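Methyltransferase FkbM (Methylobacillus flagellatus KT, PDB 2PY6) probably acts as a methyltransferase of the FkbM family, moving a methyl group on to an acceptor molecule. Local coordinates at residues H66-R71 with L92-P97; I339-E344 with S349-A354. One frame throughout, in Å; residues are numbered along the deposited sequence.

Contact 1. Residues H66-R71 with L92-P97; sequences HLMNVR and LYYGLP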
loop_
_atom_site.group_PDB
_atom_site.type_symbol
_atom_site.label_atom_id
_atom_site.label_comp_id
_atom_site.label_asym_id
_atom_site.label_seq_id
_atom_site.Cartn_x
_atom_site.Cartn_y
_atom_site.Cartn_z
ATOM N N HIS A 66 -10.449 1.422 -24.398
ATOM C CA HIS A 66 -11.167 0.804 -25.508
ATOM C C HIS A 66 -11.748 1.843 -26.476
ATOM O O HIS A 66 -11.861 1.554 -27.669
ATOM C CB HIS A 66 -12.267 -0.140 -25.027
ATOM C CG HIS A 66 -11.764 -1.345 -24.292
ATOM N ND1 HIS A 66 -11.004 -2.324 -24.899
ATOM C CD2 HIS A 66 -11.971 -1.763 -23.019
ATOM C CE1 HIS A 66 -10.739 -3.278 -24.023
ATOM N NE2 HIS A 66 -11.315 -2.962 -22.874
ATOM N N LEU A 67 -12.128 3.025 -25.979
ATOM C CA LEU A 67 -12.620 4.105 -26.852
ATOM C C LEU A 67 -11.469 4.800 -27.596
ATOM O O LEU A 67 -11.612 5.178 -28.772
ATOM C CB LEU A 67 -13.421 5.161 -26.066
ATOM C CG LEU A 67 -13.753 6.460 -26.852
ATOM C CD1 LEU A 67 -14.633 6.165 -28.091
ATOM C CD2 LEU A 67 -14.383 7.542 -26.000
HETATM N N MSE A 68 -10.349 5.007 -26.897
HETATM C CA MSE A 68 -9.155 5.661 -27.477
HETATM C C MSE A 68 -8.391 4.788 -28.515
HETATM O O MSE A 68 -7.876 5.319 -29.509
HETATM C CB MSE A 68 -8.219 6.172 -26.360
HETATM C CG MSE A 68 -8.919 7.150 -25.384
HETATM SE SE MSE A 68 -9.921 8.641 -26.234
HETATM C CE MSE A 68 -8.455 9.560 -27.091
ATOM N N ASN A 69 -8.349 3.466 -28.297
ATOM C CA ASN A 69 -7.711 2.532 -29.246
ATOM C C ASN A 69 -8.610 2.135 -30.423
ATOM O O ASN A 69 -8.174 1.388 -31.304
ATOM C CB ASN A 69 -7.241 1.257 -28.518
ATOM C CG ASN A 69 -6.118 1.520 -27.526
ATOM O OD1 ASN A 69 -5.318 2.441 -27.699
ATOM N ND2 ASN A 69 -6.039 0.687 -26.495
ATOM N N VAL A 70 -9.851 2.638 -30.426
ATOM C CA VAL A 70 -10.866 2.344 -31.446
ATOM C C VAL A 70 -10.304 2.480 -32.854
ATOM O O VAL A 70 -9.566 3.434 -33.149
ATOM C CB VAL A 70 -12.138 3.260 -31.291
ATOM C CG1 VAL A 70 -11.884 4.690 -31.819
ATOM C CG2 VAL A 70 -13.323 2.666 -31.988
ATOM N N ARG A 71 -10.658 1.508 -33.700
ATOM C CA ARG A 71 -10.237 1.473 -35.091
ATOM C C ARG A 71 -10.990 2.559 -35.873
ATOM O O ARG A 71 -12.208 2.730 -35.707
ATOM C CB ARG A 71 -10.497 0.084 -35.691
ATOM N N LEU A 92 -0.429 12.706 -19.949
ATOM C CA LEU A 92 -1.588 12.699 -20.833
ATOM C C LEU A 92 -2.230 11.315 -20.756
ATOM O O LEU A 92 -1.570 10.336 -20.411
ATOM C CB LEU A 92 -1.166 13.040 -22.272
ATOM C CG LEU A 92 -0.488 14.411 -22.467
ATOM C CD1 LEU A 92 -0.091 14.601 -23.919
ATOM C CD2 LEU A 92 -1.348 15.590 -22.008
ATOM N N TYR A 93 -3.526 11.243 -21.028
ATOM C CA TYR A 93 -4.222 9.968 -21.060
ATOM C C TYR A 93 -4.641 9.745 -22.520
ATOM O O TYR A 93 -5.612 10.331 -22.982
ATOM C CB TYR A 93 -5.413 9.990 -20.114
ATOM C CG TYR A 93 -6.148 8.664 -20.036
ATOM C CD1 TYR A 93 -5.593 7.580 -19.380
ATOM C CD2 TYR A 93 -7.398 8.500 -20.624
ATOM C CE1 TYR A 93 -6.268 6.360 -19.300
ATOM C CE2 TYR A 93 -8.079 7.279 -20.547
ATOM C CZ TYR A 93 -7.514 6.219 -19.878
ATOM O OH TYR A 93 -8.185 4.995 -19.814
ATOM N N TYR A 94 -3.882 8.915 -23.237
ATOM C CA TYR A 94 -4.069 8.688 -24.691
ATOM C C TYR A 94 -4.069 10.038 -25.416
ATOM O O TYR A 94 -4.968 10.334 -26.204
ATOM C CB TYR A 94 -5.319 7.836 -25.001
ATOM C CG TYR A 94 -5.161 6.432 -24.466
ATOM C CD1 TYR A 94 -4.371 5.489 -25.143
ATOM C CD2 TYR A 94 -5.739 6.057 -23.263
ATOM C CE1 TYR A 94 -4.188 4.196 -24.627
ATOM C CE2 TYR A 94 -5.574 4.767 -22.748
ATOM C CZ TYR A 94 -4.797 3.849 -23.423
ATOM O OH TYR A 94 -4.618 2.597 -22.891
ATOM N N GLY A 95 -3.070 10.864 -25.093
ATOM C CA GLY A 95 -2.934 12.193 -25.671
ATOM C C GLY A 95 -3.833 13.251 -25.070
ATOM O O GLY A 95 -3.736 14.417 -25.432
ATOM N N LEU A 96 -4.711 12.871 -24.145
ATOM C CA LEU A 96 -5.639 13.825 -23.560
ATOM C C LEU A 96 -5.110 14.484 -22.270
ATOM O O LEU A 96 -4.483 13.834 -21.448
ATOM C CB LEU A 96 -6.958 13.127 -23.204
ATOM C CG LEU A 96 -7.744 12.309 -24.235
ATOM C CD1 LEU A 96 -8.819 11.465 -23.508
ATOM C CD2 LEU A 96 -8.328 13.179 -25.309
ATOM N N PRO A 97 -5.429 15.768 -22.058
ATOM C CA PRO A 97 -5.059 16.333 -20.767
ATOM C C PRO A 97 -5.837 15.652 -19.630
ATOM O O PRO A 97 -6.954 15.174 -19.851
ATOM C CB PRO A 97 -5.427 17.817 -20.904
ATOM C CG PRO A 97 -6.346 17.907 -22.060
ATOM C CD PRO A 97 -6.052 16.754 -22.957
#
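Met68, a selenomethionine, packs against Tyr94 and Leu96 along its whole side chain. Its CB lies 3.6 Å from CG of Tyr94, approaching the ring obliquely, and Met68 CG keeps to the same neighbour, 3.7 Å from Tyr94 CB. With chi2 at -50° and chi3 bent in the same sense, the chain curls on to Leu96: SE comes to 4.1 Å from Leu96 CD1, and CE ends 4.0 Å from Leu96 CG, the two side chains meeting tip to tip. The same methyl also lies near the carbonyl O of Tyr94. Asn69, at the exposed side, adds a lighter touch, where its OD1 stands 3.7 Å from CE1 of Tyr94 with the amide plane almost perpendicular to the ring, 88° apart. Tyr94 and Leu96 both point their CB toward segment 66-71 from a type I' turn spanning Tyr93 to Leu96, closed by Leu96 N to Tyr93 O at 2.9 Å and by the reciprocal bond from Tyr93 N. An alanine in place of Leu96 would remove the branched end that meets the selenomethionine methyl, and would probably leave that methyl poorly packed on this side. The contact thus joins the end of helix 64-68 to the hairpin of strands 92-93 and 96-99 at one sheet margin, with Val78 of the adjoining strand 77-82 touching both Met68 and Leu96.

Contact 2. Residues I339-E344 with S349-A354; sequences IKMDIE and SALKGA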
loop_
_atom_site.group_PDB
_atom_site.type_symbol
_atom_site.label_atom_id
_atom_site.label_comp_id
_atom_site.label_asym_id
_atom_site.label_seq_id
_atom_site.Cartn_x
_atom_site.Cartn_y
_atom_site.Cartn_z
ATOM N N ILE A 339 -15.348 -31.494 -16.475
ATOM C CA ILE A 339 -14.640 -30.650 -17.437
ATOM C C ILE A 339 -14.995 -29.161 -17.178
ATOM O O ILE A 339 -16.163 -28.732 -17.279
ATOM C CB ILE A 339 -14.878 -31.039 -18.930
ATOM C CG1 ILE A 339 -14.471 -32.493 -19.186
ATOM C CG2 ILE A 339 -14.053 -30.105 -19.887
ATOM C CD1 ILE A 339 -14.990 -33.064 -20.467
ATOM N N LYS A 340 -13.973 -28.417 -16.770
ATOM C CA LYS A 340 -14.042 -26.978 -16.599
ATOM C C LYS A 340 -13.447 -26.426 -17.883
ATOM O O LYS A 340 -12.409 -26.948 -18.349
ATOM C CB LYS A 340 -13.232 -26.531 -15.383
ATOM C CG LYS A 340 -12.966 -24.963 -15.321
ATOM C CD LYS A 340 -11.660 -24.617 -16.050
ATOM C CE LYS A 340 -11.302 -23.233 -16.019
ATOM N NZ LYS A 340 -9.851 -23.148 -16.157
HETATM N N MSE A 341 -14.079 -25.404 -18.459
HETATM C CA MSE A 341 -13.618 -24.822 -19.710
HETATM C C MSE A 341 -13.765 -23.306 -19.722
HETATM O O MSE A 341 -14.881 -22.766 -19.555
HETATM C CB MSE A 341 -14.383 -25.401 -20.891
HETATM C CG MSE A 341 -13.786 -25.030 -22.250
HETATM SE SE MSE A 341 -14.695 -25.731 -23.766
HETATM C CE MSE A 341 -14.148 -27.447 -23.640
ATOM N N ASP A 342 -12.627 -22.635 -19.921
ATOM C CA ASP A 342 -12.576 -21.203 -20.117
ATOM C C ASP A 342 -11.354 -20.920 -20.989
ATOM O O ASP A 342 -10.257 -20.747 -20.463
ATOM C CB ASP A 342 -12.434 -20.462 -18.804
ATOM C CG ASP A 342 -12.448 -18.946 -18.978
ATOM O OD1 ASP A 342 -12.778 -18.415 -20.069
ATOM O OD2 ASP A 342 -12.114 -18.284 -17.997
ATOM N N ILE A 343 -11.559 -20.842 -22.306
ATOM C CA ILE A 343 -10.440 -20.658 -23.251
ATOM C C ILE A 343 -10.581 -19.471 -24.181
ATOM O O ILE A 343 -11.675 -18.957 -24.378
ATOM C CB ILE A 343 -10.174 -21.994 -24.040
ATOM C CG1 ILE A 343 -11.362 -22.398 -24.915
ATOM C CG2 ILE A 343 -9.898 -23.117 -23.022
ATOM C CD1 ILE A 343 -11.058 -23.495 -25.949
ATOM N N GLU A 344 -9.458 -19.007 -24.726
ATOM C CA GLU A 344 -9.496 -17.868 -25.688
ATOM C C GLU A 344 -10.047 -18.281 -27.084
ATOM O O GLU A 344 -10.768 -17.514 -27.754
ATOM C CB GLU A 344 -8.107 -17.196 -25.827
ATOM N N SER A 349 -15.169 -25.811 -30.844
ATOM C CA SER A 349 -14.157 -26.759 -31.335
ATOM C C SER A 349 -13.553 -27.607 -30.205
ATOM O O SER A 349 -13.270 -28.810 -30.369
ATOM C CB SER A 349 -13.029 -26.054 -32.089
ATOM O OG SER A 349 -13.457 -25.624 -33.371
ATOM N N ALA A 350 -13.353 -26.976 -29.065
ATOM C CA ALA A 350 -12.810 -27.660 -27.925
ATOM C C ALA A 350 -13.716 -28.741 -27.397
ATOM O O ALA A 350 -13.235 -29.779 -27.018
ATOM C CB ALA A 350 -12.460 -26.669 -26.871
ATOM N N LEU A 351 -15.025 -28.491 -27.372
ATOM C CA LEU A 351 -16.002 -29.456 -26.953
ATOM C C LEU A 351 -16.115 -30.624 -27.928
ATOM O O LEU A 351 -16.308 -31.766 -27.508
ATOM C CB LEU A 351 -17.380 -28.793 -26.785
ATOM C CG LEU A 351 -17.569 -27.875 -25.564
ATOM C CD1 LEU A 351 -18.821 -27.019 -25.737
ATOM C CD2 LEU A 351 -17.644 -28.650 -24.306
ATOM N N LYS A 352 -15.980 -30.349 -29.217
ATOM C CA LYS A 352 -16.017 -31.403 -30.228
ATOM C C LYS A 352 -14.810 -32.301 -30.053
ATOM O O LYS A 352 -14.899 -33.483 -30.283
ATOM C CB LYS A 352 -16.012 -30.821 -31.637
ATOM C CG LYS A 352 -17.267 -30.040 -31.978
ATOM C CD LYS A 352 -17.124 -29.385 -33.300
ATOM C CE LYS A 352 -18.467 -28.906 -33.769
ATOM N NZ LYS A 352 -18.362 -28.247 -35.061
ATOM N N GLY A 353 -13.687 -31.732 -29.638
ATOM C CA GLY A 353 -12.489 -32.522 -29.323
ATOM C C GLY A 353 -12.590 -33.341 -28.027
ATOM O O GLY A 353 -11.691 -34.119 -27.717
ATOM N N ALA A 354 -13.678 -33.156 -27.275
ATOM C CA ALA A 354 -13.973 -33.920 -26.060
ATOM C C ALA A 354 -15.256 -34.748 -26.204
ATOM O O ALA A 354 -15.766 -35.274 -25.216
ATOM C CB ALA A 354 -14.084 -32.941 -24.846
#
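Segments 339-344 and 349-354 stand about a side-chain layer apart, with CA atoms 8.7 Å apart at Met341 and Ala350 and 9.2 Å at Ile339 and Ala354, so the contact is made by side chains. Every second residue from Ile339 to Ile343 points its CB toward segment 349-354. Met341, a selenomethionine, covers most of this interface: CG is anti to the backbone N (chi1 -169°) and chi2 is fully extended at 180°, which carries SE straight out to the helix before a bend at chi3 turns the methyl. That CE settles between two residues, 3.7 Å from Ala350 CB and 3.8 Å from Leu351 CD2, while SE lies 4.0 Å from Leu351 CG. Ile343 reaches Ala350 CB as well, its CD1 at 3.6 Å, so one small methyl serves two longer side chains. Ile339 CD1 makes a looser contact with Ala354 CB, 4.5 Å away and just beyond the helix. The interface is apolar and largely buried. Helix 347-352 lies on the crossover between parallel strands 338-341 and 364-368 of a sheet ordered 3-2-1-4-5-7-6, the order of Rossmann-like methyltransferases. Around it, Ile367 of strand 364-368 touches Met341 and Leu351, helix 375-386 covers Leu351 through Leu379, Tyr382 and Ile383, and Ile328 of helix 328-331 touches Met341 and Ala354.

Contact 1 closes before contact 2 begins along the chain, and the two lie on opposite sides of its centre, with their own centres about 35 Å apart and their nearest atoms about 14 Å apart. They share no strand or helix. The segments 66-71 and 92-97 belong around the six-stranded mixed sheet of the N-terminal half, whereas 339-344 and 349-354 pack on the seven-stranded, Rossmann-like sheet in which strand 338-341 lies between 229-233 and 364-368. Contact 1 sets a helix end against a hairpin turn at its sheet's edge; contact 2 lays a helix on an inner strand. Neither bridges the two sheets.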